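Local coordinates for protein probable TonB-dependent siderophore receptor PirA (Acinetobacter baumannii, PDB 5FR8) that probably takes up iron across the outer membrane by binding iron-chelating siderophores, possibly ferric enterobactin, as a TonB-dependent receptor, at residues T159-N164 / D199-R204; T166-F172 / L729-F733. One frame throughout, in Å; residues are numbered along the deposited sequence.

Both contacts lie near the barrel end that carries the C-terminus, their centres about 16 Å apart and each about 29 Å from the centre of the chain. Contact 1 sets the segment leaving the plug, 159-164, against barrel strand 201-212. After two more residues the chain enters strand 167-177, which contact 2 joins to the last strand, 724-731. Strand 185-195 lies between strands 167-177 and 201-212, so the barrel strands of the two contacts are separated by one strand of the wall. They also touch directly, with Tyr203 OH 4.0 Å from Thr166 CG2. Contact 1 thus leads from plug to barrel, and contact 2 closes the barrel that begins there.

Contact 1: residues T159-N164 / D199-R204; sequences TKKVTN and DVLSYR
Arg204 reaches from its strand to the backbone of Lys160. Its CG leaves anti to the backbone N (chi1 -176°), and two further bends, at chi2 and chi3, turn the guanidinium back toward Thr159, where the plug strand ends. Lys160 O meets the group at its edge, in its plane, and accepts a weak but nearly straight hydrogen bond from Arg204 NH1 at 3.4 Å. Arg204 NH1 also comes within 3.1 Å of Thr159 OG1, but at an angle too poor for a bond, the two side chains crossing at about a right angle. Each has its stronger partner outside the pair: Thr159 OG1 is hydrogen-bonded to Asp100 OD2, and Arg204 NH2 donates to Ser239 O on strand 232-247. The guanidinium thus lies between two backbone carbonyls, bonded to Ser239 O and only weakly to Lys160 O.

A second polar approach lies at the other end, where Asn164 ND2 faces Asp199 OD1. The modelled separation is too short to trust, so this bond is doubtful in detail; the amide and carboxylate planes are turned 36° apart.

Between these ends Val162 makes van der Waals contact with the strand backbone and with Ser202. Its two methyls divide the work: Val162 CG1 lies 3.7 Å from Tyr203 C, over the strand backbone, while CG2 approaches Ser202 OG at 3.9 Å. Val162 also packs on Ala243 of the next strand, and Thr163 OG1 is hydrogen-bonded to Ser193 OG of strand 185-195.

The segments run roughly antiparallel, their end-to-end directions 146° apart, yet no backbone hydrogen bonds join them. Such a course, from the last plug strand along the wall into the first barrel strand, fits the plug-in-barrel fold of TonB-dependent receptors.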
loop_
_atom_site.group_PDB
_atom_site.type_symbol
_atom_site.label_atom_id
_atom_site.label_comp_id
_atom_site.label_asym_id
_atom_site.label_seq_id
_atom_site.Cartn_x
_atom_site.Cartn_y
_atom_site.Cartn_z
ATOM N N THR A 159 9.007 13.775 -4.854
ATOM C CA THR A 159 9.781 14.465 -3.838
ATOM C C THR A 159 10.227 15.800 -4.390
ATOM O O THR A 159 10.325 15.988 -5.613
ATOM C CB THR A 159 11.033 13.658 -3.449
ATOM O OG1 THR A 159 11.917 13.622 -4.563
ATOM C CG2 THR A 159 10.686 12.230 -3.080
ATOM N N LYS A 160 10.540 16.706 -3.475
ATOM C CA LYS A 160 11.017 18.029 -3.830
ATOM C C LYS A 160 12.213 18.015 -4.791
ATOM O O LYS A 160 13.002 17.073 -4.822
ATOM C CB LYS A 160 11.340 18.819 -2.561
ATOM C CG LYS A 160 10.090 19.383 -1.879
ATOM C CD LYS A 160 10.298 19.543 -0.376
ATOM C CE LYS A 160 9.002 19.854 0.360
ATOM N NZ LYS A 160 8.477 21.185 -0.032
ATOM N N LYS A 161 12.317 19.089 -5.567
ATOM C CA LYS A 161 13.190 19.156 -6.725
ATOM C C LYS A 161 14.464 19.891 -6.397
ATOM O O LYS A 161 14.522 20.660 -5.432
ATOM C CB LYS A 161 12.493 19.914 -7.873
ATOM C CG LYS A 161 11.200 19.293 -8.381
ATOM C CD LYS A 161 11.454 18.025 -9.198
ATOM C CE LYS A 161 10.258 17.085 -9.132
ATOM N NZ LYS A 161 9.119 17.600 -9.942
ATOM N N VAL A 162 15.473 19.686 -7.237
ATOM C CA VAL A 162 16.654 20.544 -7.220
ATOM C C VAL A 162 16.263 21.976 -7.588
ATOM O O VAL A 162 15.249 22.194 -8.248
ATOM C CB VAL A 162 17.731 20.035 -8.189
ATOM C CG1 VAL A 162 18.171 18.639 -7.775
ATOM C CG2 VAL A 162 17.249 20.048 -9.634
ATOM N N THR A 163 17.045 22.950 -7.127
ATOM C CA THR A 163 16.710 24.376 -7.312
ATOM C C THR A 163 17.965 25.188 -7.597
ATOM O O THR A 163 18.995 25.019 -6.944
ATOM C CB THR A 163 16.000 24.987 -6.074
ATOM O OG1 THR A 163 16.881 24.983 -4.938
ATOM C CG2 THR A 163 14.761 24.204 -5.742
ATOM N N ASN A 164 17.872 26.081 -8.573
ATOM C CA ASN A 164 19.031 26.841 -9.015
ATOM C C ASN A 164 19.385 27.995 -8.100
ATOM O O ASN A 164 20.318 28.744 -8.383
ATOM C CB ASN A 164 18.800 27.341 -10.422
ATOM C CG ASN A 164 19.011 26.249 -11.447
ATOM O OD1 ASN A 164 18.690 25.077 -11.202
ATOM N ND2 ASN A 164 19.553 26.621 -12.602
ATOM N N ASP A 199 23.132 26.231 -13.009
ATOM C CA ASP A 199 22.532 25.831 -14.279
ATOM C C ASP A 199 23.154 24.593 -14.893
ATOM O O ASP A 199 22.872 24.274 -16.041
ATOM C CB ASP A 199 22.602 26.974 -15.308
ATOM C CG ASP A 199 21.795 28.199 -14.897
ATOM O OD1 ASP A 199 20.788 28.056 -14.163
ATOM O OD2 ASP A 199 22.166 29.316 -15.315
ATOM N N VAL A 200 24.026 23.906 -14.179
ATOM C CA VAL A 200 24.546 22.660 -14.722
ATOM C C VAL A 200 24.621 21.575 -13.657
ATOM O O VAL A 200 24.479 20.398 -13.976
ATOM C CB VAL A 200 25.936 22.819 -15.431
ATOM C CG1 VAL A 200 25.890 23.918 -16.493
ATOM C CG2 VAL A 200 27.049 23.075 -14.427
ATOM N N LEU A 201 24.851 21.955 -12.408
ATOM C CA LEU A 201 24.856 20.980 -11.343
ATOM C C LEU A 201 24.215 21.550 -10.092
ATOM O O LEU A 201 24.638 22.583 -9.567
ATOM C CB LEU A 201 26.282 20.525 -11.031
ATOM C CG LEU A 201 26.405 19.216 -10.225
ATOM C CD1 LEU A 201 26.528 17.992 -11.138
ATOM C CD2 LEU A 201 27.590 19.262 -9.273
ATOM N N SER A 202 23.195 20.857 -9.615
ATOM C CA SER A 202 22.407 21.300 -8.477
ATOM C C SER A 202 22.015 20.081 -7.659
ATOM O O SER A 202 22.089 18.950 -8.145
ATOM C CB SER A 202 21.175 22.039 -8.970
ATOM O OG SER A 202 20.826 21.581 -10.261
ATOM N N TYR A 203 21.637 20.300 -6.405
ATOM C CA TYR A 203 21.363 19.194 -5.486
ATOM C C TYR A 203 20.056 19.417 -4.730
ATOM O O TYR A 203 19.611 20.561 -4.592
ATOM C CB TYR A 203 22.473 19.088 -4.458
ATOM C CG TYR A 203 22.468 20.267 -3.527
ATOM C CD1 TYR A 203 23.043 21.462 -3.913
ATOM C CD2 TYR A 203 21.867 20.202 -2.283
ATOM C CE1 TYR A 203 23.033 22.561 -3.090
ATOM C CE2 TYR A 203 21.862 21.301 -1.449
ATOM C CZ TYR A 203 22.443 22.473 -1.868
ATOM O OH TYR A 203 22.460 23.582 -1.078
ATOM N N ARG A 204 19.461 18.322 -4.245
ATOM C CA ARG A 204 18.384 18.376 -3.251
ATOM C C ARG A 204 18.676 17.349 -2.174
ATOM O O ARG A 204 18.982 16.194 -2.466
ATOM C CB ARG A 204 17.031 18.046 -3.847
ATOM C CG ARG A 204 15.906 18.206 -2.825
ATOM C CD ARG A 204 14.987 16.988 -2.654
ATOM N NE ARG A 204 15.756 15.834 -2.230
ATOM C CZ ARG A 204 15.689 14.621 -2.763
ATOM N NH1 ARG A 204 14.840 14.380 -3.743
ATOM N NH2 ARG A 204 16.481 13.645 -2.306
#

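Contact 2: residues T166-F172 / L729-F733; sequences THGSVEF and LKYSF
Val170 and Tyr731 pair across the seam of the beta-barrel, where its first strand, 167-177, meets its last, 724-731, in antiparallel fashion. They form a hydrogen-bonded pair: Val170 N reaches Tyr731 O at 3.1 Å, and Tyr731 N returns to Val170 O at 2.8 Å. Phe172 N adds a bond to Leu729 O, and beyond the pair Phe733 N reaches Gly168 O only weakly. The last five residues belong to the predicted TonB C-terminal box. On the Val170 and Tyr731 face, Phe172 CE1 comes to the edge of the tyrosine ring, 4.3 Å from Tyr731 CE2.

On the other face Lys730 lies beside Glu171, both side chains pointing the same way. Its CB starts 3.6 Å from Glu171 CG. The CG, set anti to the backbone N (chi1 173°), runs alongside at 3.3 Å from Glu171 CG. Next, CD passes the carboxylate at 3.1 Å from Glu171 OE2. At this resolution such CG and CD separations are too close to take literally. The chain then bends at chi3 and chi4, and Lys730 CE is 4.1 Å from Glu171 OE2. At the tip, Lys730 NZ stops 4.7 Å from Glu171 OE2, with no direct contact between the opposite charges.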
loop_
_atom_site.group_PDB
_atom_site.type_symbol
_atom_site.label_atom_id
_atom_site.label_comp_id
_atom_site.label_asym_id
_atom_site.label_seq_id
_atom_site.Cartn_x
_atom_site.Cartn_y
_atom_site.Cartn_z
ATOM N N THR A 166 19.450 28.532 -3.588
ATOM C CA THR A 166 19.369 27.681 -2.400
ATOM C C THR A 166 18.140 28.032 -1.604
ATOM O O THR A 166 18.075 29.085 -0.988
ATOM C CB THR A 166 20.625 27.787 -1.501
ATOM O OG1 THR A 166 20.826 29.146 -1.103
ATOM C CG2 THR A 166 21.868 27.316 -2.244
ATOM N N HIS A 167 17.153 27.150 -1.629
ATOM C CA HIS A 167 15.959 27.333 -0.807
ATOM C C HIS A 167 15.992 26.289 0.275
ATOM O O HIS A 167 16.398 25.165 0.031
ATOM C CB HIS A 167 14.687 27.233 -1.643
ATOM C CG HIS A 167 14.593 28.286 -2.709
ATOM N ND1 HIS A 167 14.994 28.068 -4.013
ATOM C CD2 HIS A 167 14.170 29.572 -2.656
ATOM C CE1 HIS A 167 14.804 29.168 -4.720
ATOM N NE2 HIS A 167 14.308 30.095 -3.920
ATOM N N GLY A 168 15.604 26.672 1.481
ATOM C CA GLY A 168 15.768 25.800 2.628
ATOM C C GLY A 168 14.451 25.590 3.314
ATOM O O GLY A 168 13.531 26.376 3.132
ATOM N N SER A 169 14.351 24.523 4.094
ATOM C CA SER A 169 13.175 24.302 4.936
ATOM C C SER A 169 13.567 23.564 6.203
ATOM O O SER A 169 14.355 22.630 6.169
ATOM C CB SER A 169 12.100 23.473 4.210
ATOM O OG SER A 169 11.907 23.881 2.869
ATOM N N VAL A 170 13.029 23.994 7.328
ATOM C CA VAL A 170 13.019 23.150 8.514
ATOM C C VAL A 170 11.612 23.144 9.063
ATOM O O VAL A 170 10.975 24.178 9.101
ATOM C CB VAL A 170 13.986 23.658 9.594
ATOM C CG1 VAL A 170 13.912 22.768 10.833
ATOM C CG2 VAL A 170 15.405 23.727 9.040
ATOM N N GLU A 171 11.128 21.984 9.485
ATOM C CA GLU A 171 9.738 21.851 9.909
ATOM C C GLU A 171 9.635 20.970 11.150
ATOM O O GLU A 171 10.360 19.992 11.283
ATOM C CB GLU A 171 8.887 21.254 8.780
ATOM C CG GLU A 171 8.686 22.157 7.563
ATOM C CD GLU A 171 9.317 21.631 6.262
ATOM O OE1 GLU A 171 10.473 21.123 6.288
ATOM O OE2 GLU A 171 8.643 21.722 5.200
ATOM N N PHE A 172 8.739 21.321 12.058
ATOM C CA PHE A 172 8.512 20.524 13.259
ATOM C C PHE A 172 7.051 20.167 13.266
ATOM O O PHE A 172 6.236 20.816 12.602
ATOM C CB PHE A 172 8.818 21.314 14.537
ATOM C CG PHE A 172 10.276 21.703 14.697
ATOM C CD1 PHE A 172 10.839 22.698 13.912
ATOM C CD2 PHE A 172 11.073 21.092 15.647
ATOM C CE1 PHE A 172 12.172 23.058 14.052
ATOM C CE2 PHE A 172 12.402 21.451 15.797
ATOM C CZ PHE A 172 12.953 22.433 14.997
ATOM N N LEU A 729 5.242 23.968 12.929
ATOM C CA LEU A 729 5.845 25.233 12.524
ATOM C C LEU A 729 7.038 25.014 11.590
ATOM O O LEU A 729 7.840 24.089 11.766
ATOM C CB LEU A 729 6.233 26.070 13.737
ATOM C CG LEU A 729 7.621 25.852 14.324
ATOM C CD1 LEU A 729 8.646 26.688 13.573
ATOM C CD2 LEU A 729 7.633 26.217 15.795
ATOM N N LYS A 730 7.140 25.892 10.598
ATOM C CA LYS A 730 8.023 25.702 9.464
ATOM C C LYS A 730 8.845 26.955 9.223
ATOM O O LYS A 730 8.303 28.033 8.988
ATOM C CB LYS A 730 7.182 25.359 8.233
ATOM C CG LYS A 730 7.930 25.282 6.907
ATOM C CD LYS A 730 7.207 24.363 5.913
ATOM C CE LYS A 730 6.284 25.113 4.965
ATOM N NZ LYS A 730 7.059 25.956 4.009
ATOM N N TYR A 731 10.161 26.804 9.328
ATOM C CA TYR A 731 11.106 27.826 8.893
ATOM C C TYR A 731 11.326 27.667 7.408
ATOM O O TYR A 731 11.286 26.563 6.873
ATOM C CB TYR A 731 12.452 27.711 9.626
ATOM C CG TYR A 731 12.354 28.027 11.094
ATOM C CD1 TYR A 731 12.448 29.338 11.549
ATOM C CD2 TYR A 731 12.127 27.020 12.032
ATOM C CE1 TYR A 731 12.331 29.637 12.898
ATOM C CE2 TYR A 731 12.011 27.306 13.382
ATOM C CZ TYR A 731 12.114 28.618 13.810
ATOM O OH TYR A 731 12.003 28.914 15.151
ATOM N N SER A 732 11.548 28.783 6.738
ATOM C CA SER A 732 11.784 28.748 5.334
ATOM C C SER A 732 12.805 29.826 4.972
ATOM O O SER A 732 12.528 31.023 5.026
ATOM C CB SER A 732 10.458 28.932 4.624
ATOM O OG SER A 732 10.402 28.117 3.479
ATOM N N PHE A 733 14.000 29.375 4.618
ATOM C CA PHE A 733 15.117 30.265 4.370
ATOM C C PHE A 733 15.684 29.938 2.986
ATOM O O PHE A 733 14.991 30.125 1.981
ATOM C CB PHE A 733 16.196 30.111 5.467
ATOM C CG PHE A 733 15.682 30.303 6.895
ATOM C CD1 PHE A 733 15.328 31.568 7.367
ATOM C CD2 PHE A 733 15.591 29.222 7.781
ATOM C CE1 PHE A 733 14.884 31.743 8.674
ATOM C CE2 PHE A 733 15.147 29.396 9.088
ATOM C CZ PHE A 733 14.793 30.657 9.533
ATOM O OXT PHE A 733 16.819 29.471 2.841
#